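Local coordinates for putative sugar ABC transporter, substrate-binding protein (Clostridium phytofermentans, PDB 4WZZ) that binds L-rhamnose in the cleft between its two lobes and probably hands it to an ABC transporter for uptake, at residues 53-64 against 84-95; 164-172 against 199-209. All coordinates share one frame; numbering follows the deposited sequence.

Contact 1 (53-64 against 84-95). With RAM (alpha-L-rhamnopyranose), chain B.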
loop_
_atom_site.group_PDB
_atom_site.type_symbol
_atom_site.label_atom_id
_atom_site.label_comp_id
_atom_site.label_asym_id
_atom_site.label_seq_id
_atom_site.Cartn_x
_atom_site.Cartn_y
_atom_site.Cartn_z
ATOM N N THR A 53 14.728 17.875 -14.639
ATOM C CA THR A 53 13.387 18.432 -14.763
ATOM C C THR A 53 13.379 19.758 -14.040
ATOM O O THR A 53 14.166 19.967 -13.109
ATOM C CB THR A 53 12.305 17.479 -14.158
ATOM O OG1 THR A 53 10.987 18.009 -14.370
ATOM C CG2 THR A 53 12.531 17.266 -12.682
ATOM N N THR A 54 12.528 20.672 -14.474
ATOM C CA THR A 54 12.281 21.872 -13.677
ATOM C C THR A 54 10.804 22.014 -13.327
ATOM O O THR A 54 10.361 23.072 -12.885
ATOM C CB THR A 54 12.755 23.145 -14.398
ATOM O OG1 THR A 54 12.009 23.312 -15.605
ATOM C CG2 THR A 54 14.254 23.052 -14.730
ATOM N N ALA A 55 10.059 20.923 -13.465
ATOM C CA ALA A 55 8.622 20.965 -13.291
ATOM C C ALA A 55 8.235 20.834 -11.824
ATOM O O ALA A 55 9.080 20.574 -10.961
ATOM C CB ALA A 55 7.971 19.860 -14.108
ATOM N N THR A 56 6.945 21.006 -11.562
ATOM C CA THR A 56 6.414 20.933 -10.209
ATOM C C THR A 56 5.493 19.719 -10.075
ATOM O O THR A 56 4.583 19.525 -10.872
ATOM C CB THR A 56 5.665 22.213 -9.873
ATOM O OG1 THR A 56 6.590 23.319 -9.888
ATOM C CG2 THR A 56 5.021 22.117 -8.482
ATOM N N TYR A 57 5.753 18.903 -9.063
ATOM C CA TYR A 57 5.089 17.617 -8.925
ATOM C C TYR A 57 4.401 17.549 -7.575
ATOM O O TYR A 57 5.063 17.711 -6.552
ATOM C CB TYR A 57 6.111 16.492 -8.982
ATOM C CG TYR A 57 6.906 16.442 -10.257
ATOM C CD1 TYR A 57 7.953 17.326 -10.482
ATOM C CD2 TYR A 57 6.616 15.498 -11.225
ATOM C CE1 TYR A 57 8.681 17.274 -11.639
ATOM C CE2 TYR A 57 7.336 15.432 -12.389
ATOM C CZ TYR A 57 8.369 16.316 -12.597
ATOM O OH TYR A 57 9.072 16.238 -13.784
ATOM N N ALA A 58 3.088 17.333 -7.585
ATOM C CA ALA A 58 2.301 17.136 -6.355
ATOM C C ALA A 58 2.118 15.665 -6.057
ATOM O O ALA A 58 1.632 14.909 -6.908
ATOM C CB ALA A 58 0.931 17.754 -6.510
ATOM N N ILE A 59 2.471 15.243 -4.840
ATOM C CA ILE A 59 2.107 13.905 -4.411
ATOM C C ILE A 59 1.048 14.042 -3.342
ATOM O O ILE A 59 1.197 14.808 -2.395
ATOM C CB ILE A 59 3.307 13.068 -3.897
ATOM C CG1 ILE A 59 2.805 11.669 -3.481
ATOM C CG2 ILE A 59 4.057 13.817 -2.792
ATOM C CD1 ILE A 59 3.900 10.654 -3.261
ATOM N N ILE A 60 -0.040 13.312 -3.541
ATOM C CA ILE A 60 -1.161 13.313 -2.627
ATOM C C ILE A 60 -1.270 11.915 -2.070
ATOM O O ILE A 60 -1.642 10.984 -2.784
ATOM C CB ILE A 60 -2.466 13.694 -3.339
ATOM C CG1 ILE A 60 -2.335 15.101 -3.924
ATOM C CG2 ILE A 60 -3.607 13.658 -2.347
ATOM C CD1 ILE A 60 -3.489 15.502 -4.859
ATOM N N VAL A 61 -0.855 11.739 -0.825
ATOM C CA VAL A 61 -0.893 10.413 -0.232
ATOM C C VAL A 61 -2.317 10.126 0.267
ATOM O O VAL A 61 -3.190 10.958 0.133
ATOM C CB VAL A 61 0.139 10.278 0.911
ATOM C CG1 VAL A 61 1.535 10.472 0.383
ATOM C CG2 VAL A 61 -0.135 11.274 2.015
ATOM N N LYS A 62 -2.559 8.948 0.834
ATOM C CA LYS A 62 -3.904 8.626 1.294
ATOM C C LYS A 62 -4.332 9.534 2.448
ATOM O O LYS A 62 -5.457 10.002 2.505
ATOM C CB LYS A 62 -3.973 7.189 1.803
ATOM C CG LYS A 62 -4.088 6.087 0.794
ATOM C CD LYS A 62 -4.497 4.790 1.549
ATOM C CE LYS A 62 -4.702 3.642 0.623
ATOM N NZ LYS A 62 -5.013 2.409 1.393
ATOM N N SER A 63 -3.440 9.747 3.409
ATOM C CA SER A 63 -3.836 10.422 4.634
ATOM C C SER A 63 -2.681 10.833 5.527
ATOM O O SER A 63 -1.585 10.275 5.456
ATOM C CB SER A 63 -4.778 9.534 5.452
ATOM O OG SER A 63 -4.130 8.319 5.845
ATOM N N ALA A 64 -2.973 11.805 6.381
ATOM C CA ALA A 64 -2.081 12.214 7.471
ATOM C C ALA A 64 -2.006 11.136 8.547
ATOM O O ALA A 64 -2.881 10.288 8.641
ATOM C CB ALA A 64 -2.593 13.495 8.092
ATOM N N GLY A 84 15.932 18.337 -9.930
ATOM C CA GLY A 84 15.715 19.749 -10.205
ATOM C C GLY A 84 14.265 20.194 -10.128
ATOM O O GLY A 84 13.966 21.361 -10.286
ATOM N N GLY A 85 13.351 19.278 -9.874
ATOM C CA GLY A 85 11.957 19.672 -9.788
ATOM C C GLY A 85 11.570 20.174 -8.420
ATOM O O GLY A 85 12.347 20.093 -7.460
ATOM N N LYS A 86 10.347 20.691 -8.331
ATOM C CA LYS A 86 9.754 21.094 -7.065
ATOM C C LYS A 86 8.730 20.041 -6.690
ATOM O O LYS A 86 7.997 19.560 -7.551
ATOM C CB LYS A 86 9.035 22.426 -7.200
ATOM C CG LYS A 86 8.443 22.899 -5.863
ATOM C CD LYS A 86 7.600 24.170 -5.983
ATOM C CE LYS A 86 6.952 24.513 -4.634
ATOM N NZ LYS A 86 5.914 25.590 -4.734
ATOM N N CYS A 87 8.698 19.673 -5.416
ATOM C CA CYS A 87 7.714 18.704 -4.946
ATOM C C CYS A 87 6.837 19.313 -3.866
ATOM O O CYS A 87 7.336 19.936 -2.918
ATOM C CB CYS A 87 8.392 17.429 -4.422
ATOM S SG CYS A 87 7.203 16.183 -3.762
ATOM N N VAL A 88 5.528 19.153 -4.033
ATOM C CA VAL A 88 4.568 19.590 -3.030
ATOM C C VAL A 88 3.865 18.352 -2.504
ATOM O O VAL A 88 3.258 17.601 -3.275
ATOM C CB VAL A 88 3.526 20.562 -3.610
ATOM C CG1 VAL A 88 2.511 20.948 -2.565
ATOM C CG2 VAL A 88 4.205 21.822 -4.158
ATOM N N ILE A 89 3.961 18.124 -1.193
ATOM C CA ILE A 89 3.304 16.964 -0.572
ATOM C C ILE A 89 2.015 17.412 0.095
ATOM O O ILE A 89 1.981 18.454 0.762
ATOM C CB ILE A 89 4.214 16.324 0.503
ATOM C CG1 ILE A 89 5.532 15.840 -0.112
ATOM C CG2 ILE A 89 3.496 15.179 1.197
ATOM C CD1 ILE A 89 6.595 15.476 0.913
ATOM N N GLN A 90 0.954 16.636 -0.081
ATOM C CA GLN A 90 -0.277 16.851 0.647
ATOM C C GLN A 90 -0.731 15.570 1.324
ATOM O O GLN A 90 -0.679 14.472 0.741
ATOM C CB GLN A 90 -1.381 17.343 -0.261
ATOM C CG GLN A 90 -1.296 18.824 -0.547
ATOM C CD GLN A 90 -2.436 19.282 -1.408
ATOM O OE1 GLN A 90 -3.420 19.820 -0.918
ATOM N NE2 GLN A 90 -2.316 19.049 -2.707
ATOM N N GLU A 91 -1.181 15.754 2.562
ATOM C CA GLU A 91 -1.682 14.685 3.403
ATOM C C GLU A 91 -3.152 14.981 3.706
ATOM O O GLU A 91 -3.455 15.890 4.490
ATOM C CB GLU A 91 -0.905 14.619 4.728
ATOM C CG GLU A 91 0.574 14.165 4.593
ATOM C CD GLU A 91 1.219 13.859 5.944
ATOM O OE1 GLU A 91 0.857 14.528 6.898
ATOM O OE2 GLU A 91 2.079 12.967 6.036
ATOM N N PRO A 92 -4.075 14.239 3.070
ATOM C CA PRO A 92 -5.496 14.427 3.413
ATOM C C PRO A 92 -5.753 14.219 4.909
ATOM O O PRO A 92 -5.144 13.360 5.545
ATOM C CB PRO A 92 -6.205 13.355 2.574
ATOM C CG PRO A 92 -5.278 13.164 1.367
ATOM C CD PRO A 92 -3.886 13.285 1.968
ATOM N N LYS A 93 -6.659 15.017 5.468
ATOM C CA LYS A 93 -6.969 14.944 6.895
ATOM C C LYS A 93 -7.386 13.540 7.316
ATOM O O LYS A 93 -6.999 13.058 8.386
ATOM C CB LYS A 93 -8.078 15.938 7.261
ATOM C CG LYS A 93 -8.331 16.009 8.769
ATOM C CD LYS A 93 -9.812 15.874 9.101
ATOM C CE LYS A 93 -10.629 17.031 8.560
ATOM N NZ LYS A 93 -10.490 18.273 9.382
ATOM N N SER A 94 -8.190 12.896 6.481
ATOM C CA SER A 94 -8.584 11.514 6.701
ATOM C C SER A 94 -8.507 10.747 5.383
ATOM O O SER A 94 -8.426 11.348 4.308
ATOM C CB SER A 94 -9.978 11.433 7.327
ATOM O OG SER A 94 -10.987 11.686 6.371
ATOM N N ALA A 95 -8.527 9.421 5.468
ATOM C CA ALA A 95 -8.356 8.580 4.295
ATOM C C ALA A 95 -9.633 8.409 3.498
ATOM O O ALA A 95 -10.054 7.288 3.208
ATOM C CB ALA A 95 -7.802 7.212 4.700
HETATM C C1 RAM B . -1.227 1.634 4.816
HETATM C C2 RAM B . -1.882 2.295 3.609
HETATM C C3 RAM B . -1.160 1.969 2.302
HETATM C C4 RAM B . -0.885 0.474 2.183
HETATM C C5 RAM B . -0.198 -0.044 3.445
HETATM C C6 RAM B . -0.003 -1.551 3.402
HETATM O O1 RAM B . -0.021 2.265 5.071
HETATM O O2 RAM B . -3.198 1.833 3.590
HETATM O O3 RAM B . -1.973 2.466 1.242
HETATM O O4 RAM B . -0.077 0.227 1.046
HETATM O O5 RAM B . -0.951 0.263 4.587
HETATM O O HOH W 1 11.647 23.314 -10.049
HETATM O O HOH W 2 0.978 10.703 6.570
#

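Contact 2 (164-172 against 199-209)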
loop_
_atom_site.group_PDB
_atom_site.type_symbol
_atom_site.label_atom_id
_atom_site.label_comp_id
_atom_site.label_asym_id
_atom_site.label_seq_id
_atom_site.Cartn_x
_atom_site.Cartn_y
_atom_site.Cartn_z
ATOM N N ALA A 164 -1.584 -11.225 -2.218
ATOM C CA ALA A 164 -2.655 -12.115 -1.778
ATOM C C ALA A 164 -2.168 -13.529 -1.464
ATOM O O ALA A 164 -2.586 -14.163 -0.479
ATOM C CB ALA A 164 -3.765 -12.162 -2.822
ATOM N N GLN A 165 -1.307 -14.040 -2.330
ATOM C CA GLN A 165 -0.797 -15.382 -2.182
ATOM C C GLN A 165 0.106 -15.487 -0.951
ATOM O O GLN A 165 0.000 -16.432 -0.160
ATOM C CB GLN A 165 -0.096 -15.772 -3.486
ATOM C CG GLN A 165 0.447 -17.147 -3.521
ATOM C CD GLN A 165 -0.639 -18.183 -3.591
ATOM O OE1 GLN A 165 -1.446 -18.190 -4.530
ATOM N NE2 GLN A 165 -0.671 -19.076 -2.601
ATOM N N ALA A 166 0.965 -14.489 -0.744
ATOM C CA ALA A 166 1.834 -14.487 0.431
ATOM C C ALA A 166 0.987 -14.506 1.691
ATOM O O ALA A 166 1.250 -15.250 2.638
ATOM C CB ALA A 166 2.731 -13.239 0.431
ATOM N N LEU A 167 -0.034 -13.659 1.732
ATOM C CA LEU A 167 -0.874 -13.593 2.907
ATOM C C LEU A 167 -1.661 -14.867 3.153
ATOM O O LEU A 167 -1.751 -15.328 4.282
ATOM C CB LEU A 167 -1.790 -12.362 2.830
ATOM C CG LEU A 167 -1.039 -11.016 2.931
ATOM C CD1 LEU A 167 -1.983 -9.855 2.767
ATOM C CD2 LEU A 167 -0.266 -10.908 4.238
HETATM N N MSE A 168 -2.229 -15.458 2.104
HETATM C CA MSE A 168 -3.002 -16.689 2.309
HETATM C C MSE A 168 -2.097 -17.800 2.819
HETATM O O MSE A 168 -2.483 -18.555 3.710
HETATM C CB MSE A 168 -3.735 -17.143 1.052
HETATM C CG MSE A 168 -4.976 -16.323 0.719
HETATM SE SE MSE A 168 -6.227 -16.095 2.246
HETATM C CE MSE A 168 -6.329 -17.955 2.845
ATOM N N ASP A 169 -0.903 -17.917 2.245
ATOM C CA ASP A 169 0.037 -18.948 2.688
ATOM C C ASP A 169 0.470 -18.680 4.120
ATOM O O ASP A 169 0.619 -19.623 4.898
ATOM C CB ASP A 169 1.248 -19.042 1.755
ATOM C CG ASP A 169 0.911 -19.703 0.411
ATOM O OD1 ASP A 169 -0.093 -20.450 0.342
ATOM O OD2 ASP A 169 1.645 -19.476 -0.585
ATOM N N ALA A 170 0.623 -17.405 4.499
ATOM C CA ALA A 170 0.927 -17.064 5.874
ATOM C C ALA A 170 -0.173 -17.491 6.812
ATOM O O ALA A 170 0.076 -18.104 7.854
ATOM C CB ALA A 170 1.186 -15.562 6.023
ATOM N N ILE A 171 -1.416 -17.194 6.454
ATOM C CA ILE A 171 -2.536 -17.597 7.306
ATOM C C ILE A 171 -2.582 -19.117 7.462
ATOM O O ILE A 171 -2.761 -19.631 8.560
ATOM C CB ILE A 171 -3.868 -17.055 6.762
ATOM C CG1 ILE A 171 -3.909 -15.513 6.855
ATOM C CG2 ILE A 171 -5.027 -17.647 7.522
ATOM C CD1 ILE A 171 -4.738 -14.878 5.747
ATOM N N LEU A 172 -2.391 -19.828 6.358
ATOM C CA LEU A 172 -2.458 -21.277 6.378
ATOM C C LEU A 172 -1.383 -21.845 7.318
ATOM O O LEU A 172 -1.621 -22.790 8.054
ATOM C CB LEU A 172 -2.287 -21.833 4.962
ATOM C CG LEU A 172 -2.377 -23.360 4.864
ATOM C CD1 LEU A 172 -3.776 -23.842 5.226
ATOM C CD2 LEU A 172 -1.992 -23.827 3.481
ATOM N N GLY A 199 -8.123 -10.514 -4.059
ATOM C CA GLY A 199 -7.104 -11.484 -4.401
ATOM C C GLY A 199 -7.088 -12.647 -3.419
ATOM O O GLY A 199 -6.973 -13.814 -3.822
HETATM N N MSE A 200 -7.172 -12.345 -2.124
HETATM C CA MSE A 200 -7.127 -13.394 -1.106
HETATM C C MSE A 200 -8.338 -14.295 -1.277
HETATM O O MSE A 200 -8.244 -15.509 -1.137
HETATM C CB MSE A 200 -7.086 -12.780 0.302
HETATM C CG MSE A 200 -5.755 -12.217 0.627
HETATM SE SE MSE A 200 -5.745 -11.690 2.542
HETATM C CE MSE A 200 -6.116 -9.799 2.307
ATOM N N LYS A 201 -9.481 -13.700 -1.570
ATOM C CA LYS A 201 -10.696 -14.488 -1.681
ATOM C C LYS A 201 -10.626 -15.405 -2.886
ATOM O O LYS A 201 -11.143 -16.512 -2.849
ATOM C CB LYS A 201 -11.925 -13.592 -1.689
ATOM C CG LYS A 201 -12.151 -12.947 -0.289
ATOM C CD LYS A 201 -13.430 -12.156 -0.210
ATOM C CE LYS A 201 -13.447 -11.067 -1.246
ATOM N NZ LYS A 201 -14.569 -10.125 -1.010
ATOM N N THR A 202 -9.979 -14.952 -3.954
ATOM C CA THR A 202 -9.747 -15.839 -5.097
ATOM C C THR A 202 -8.758 -16.961 -4.752
ATOM O O THR A 202 -9.015 -18.131 -5.034
ATOM C CB THR A 202 -9.281 -15.012 -6.314
ATOM O OG1 THR A 202 -10.340 -14.124 -6.705
ATOM C CG2 THR A 202 -8.910 -15.895 -7.515
ATOM N N VAL A 203 -7.620 -16.613 -4.158
ATOM C CA VAL A 203 -6.600 -17.584 -3.811
ATOM C C VAL A 203 -7.167 -18.646 -2.868
ATOM O O VAL A 203 -6.895 -19.843 -3.012
ATOM C CB VAL A 203 -5.404 -16.869 -3.151
ATOM C CG1 VAL A 203 -4.416 -17.869 -2.543
ATOM C CG2 VAL A 203 -4.711 -15.984 -4.146
HETATM N N MSE A 204 -7.969 -18.204 -1.900
HETATM C CA MSE A 204 -8.407 -19.113 -0.853
HETATM C C MSE A 204 -9.413 -20.177 -1.315
HETATM O O MSE A 204 -9.810 -21.018 -0.509
HETATM C CB MSE A 204 -8.992 -18.322 0.331
HETATM C CG MSE A 204 -10.408 -17.897 0.085
HETATM SE SE MSE A 204 -11.049 -16.675 1.502
HETATM C CE MSE A 204 -12.934 -16.730 1.081
ATOM N N GLN A 205 -9.813 -20.148 -2.596
ATOM C CA GLN A 205 -10.711 -21.163 -3.134
ATOM C C GLN A 205 -9.965 -22.464 -3.343
ATOM O O GLN A 205 -10.583 -23.528 -3.468
ATOM C CB GLN A 205 -11.322 -20.725 -4.462
ATOM C CG GLN A 205 -12.061 -19.402 -4.420
ATOM C CD GLN A 205 -13.216 -19.428 -3.452
ATOM O OE1 GLN A 205 -14.043 -20.334 -3.494
ATOM N NE2 GLN A 205 -13.255 -18.458 -2.539
ATOM N N ASP A 206 -8.638 -22.379 -3.401
ATOM C CA ASP A 206 -7.816 -23.570 -3.628
ATOM C C ASP A 206 -8.049 -24.591 -2.510
ATOM O O ASP A 206 -8.148 -24.224 -1.321
ATOM C CB ASP A 206 -6.347 -23.193 -3.676
ATOM C CG ASP A 206 -5.480 -24.310 -4.180
ATOM O OD1 ASP A 206 -5.179 -25.238 -3.403
ATOM O OD2 ASP A 206 -5.096 -24.259 -5.364
ATOM N N SER A 207 -8.109 -25.871 -2.872
ATOM C CA SER A 207 -8.427 -26.892 -1.873
ATOM C C SER A 207 -7.445 -26.903 -0.690
ATOM O O SER A 207 -7.793 -27.341 0.420
ATOM C CB SER A 207 -8.525 -28.270 -2.533
ATOM O OG SER A 207 -7.288 -28.609 -3.093
ATOM N N LYS A 208 -6.234 -26.386 -0.880
ATOM C CA LYS A 208 -5.274 -26.376 0.233
ATOM C C LYS A 208 -5.737 -25.518 1.412
ATOM O O LYS A 208 -5.288 -25.729 2.551
ATOM C CB LYS A 208 -3.897 -25.913 -0.223
ATOM C CG LYS A 208 -3.838 -24.461 -0.575
ATOM C CD LYS A 208 -2.549 -24.107 -1.315
ATOM C CE LYS A 208 -1.362 -24.054 -0.379
ATOM N NZ LYS A 208 -0.204 -23.383 -1.038
ATOM N N TYR A 209 -6.643 -24.578 1.143
ATOM C CA TYR A 209 -7.136 -23.656 2.173
ATOM C C TYR A 209 -8.516 -24.046 2.698
ATOM O O TYR A 209 -9.157 -23.266 3.358
ATOM C CB TYR A 209 -7.216 -22.233 1.624
ATOM C CG TYR A 209 -5.924 -21.720 1.001
ATOM C CD1 TYR A 209 -4.821 -21.409 1.793
ATOM C CD2 TYR A 209 -5.806 -21.574 -0.371
ATOM C CE1 TYR A 209 -3.638 -20.943 1.232
ATOM C CE2 TYR A 209 -4.622 -21.093 -0.943
ATOM C CZ TYR A 209 -3.546 -20.791 -0.131
ATOM O OH TYR A 209 -2.380 -20.337 -0.679
#

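Contact 1 (53-64 against 84-95)
Strands 56-60 and 86-90 flank helix 67-82 in the beta-alpha-beta unit that opens one lobe of this periplasmic-binding fold, and 86-90 is an edge strand of its sheet. They run parallel, 21° apart. Lys86 N bonds to Ala55 O and Tyr57 N to Lys86 O, and the alternation continues as far as Val61 N on Gln90 O, at 3.2 Å. On one face, Ile59 and Ile89 lie side by side. Because CG1 of Ile59 stands anti to its own nitrogen (chi1 -180°), CG2 is the branch that meets Ile89 CG1, at 3.7 Å. On the other face, Ile60 runs alongside Gln90, whose NE2 is held by Cys103 O of helix 97-110. At the start of the pair, Thr53 OG1, in the plane of the Tyr57 ring, shares a 2.7 Å hydrogen bond with Tyr57 OH and accepts from Ala55 N in an ST turn. Past the strands the pairing resumes once, with Ala64 N 2.8 Å from Pro92 O, while the Pro92 ring crosses Ile60 at about a right angle. Between Val61 and Ala64, the extended chain of Lys62 leaves for the sugar: NZ, which also bonds to Asn192, donates to rhamnose O2 at 2.9 Å and weakly to O3.

Contact 2 (164-172 against 199-209)
Met168, a selenomethionine, is the bump that segment 164-172 pushes into the hollow formed by Met200, Val203, Met204 and Tyr209. Its CG lies 3.7 Å from Val203 CG1; beyond it the chain bends at chi2 (-50°) and chi3, which brings CE to Met204 CB, also at 3.7 Å. Close to the backbone, Met168 CB rests 3.8 Å from Tyr209 CE1. At one end small Ala164 meets Gly199, which has no side chain, so the helices close up, Ala164 CB lying 3.4 Å from Gly199 C. Selenomethionine Met200 slants past Leu167 there, with SE against CB. At the other end Leu172 packs its CD1 on Lys208 O, at 3.6 Å. A polar rim borders this apolar seam. Tyr209 OH donates to Asp169 OD1 at 2.5 Å, and Lys208 NZ makes a salt bridge to the same oxygen, 3.2 Å away, from the opposite face of the carboxylate. Gln165 NE2 holds Asp169 OD2, which helps fix the group's rotation. The first torsion of Lys208 (70°) sets its CG over the centre of the Tyr209 ring. Inward, Met168 and Met204 both touch Trp181 of strand 179-185. Two helices, segment axes 59° apart, and the turn after the second thus cover one face of a parallel sheet, as in periplasmic-binding proteins.

Contacts 1 and 2 lie on opposite sides of the chain's centre, 35 Å apart between centres, and share no strand or helix. Each belongs to a different sheet of the two-lobed fold: contact 1 joins two strands within its sheet, whereas contact 2 joins two helices, and the turn after the second, laid over the other. The chemistry follows. Regular backbone hydrogen bonds carry contact 1, but side chains alone make the bonds across contact 2, where interlocking apolar groups do most of the work. Both are partly buried. Contact 1 reaches the rhamnose directly through Lys62, while contact 2 does not reach the sugar, the Leu167 side chain lying about 9 Å from it.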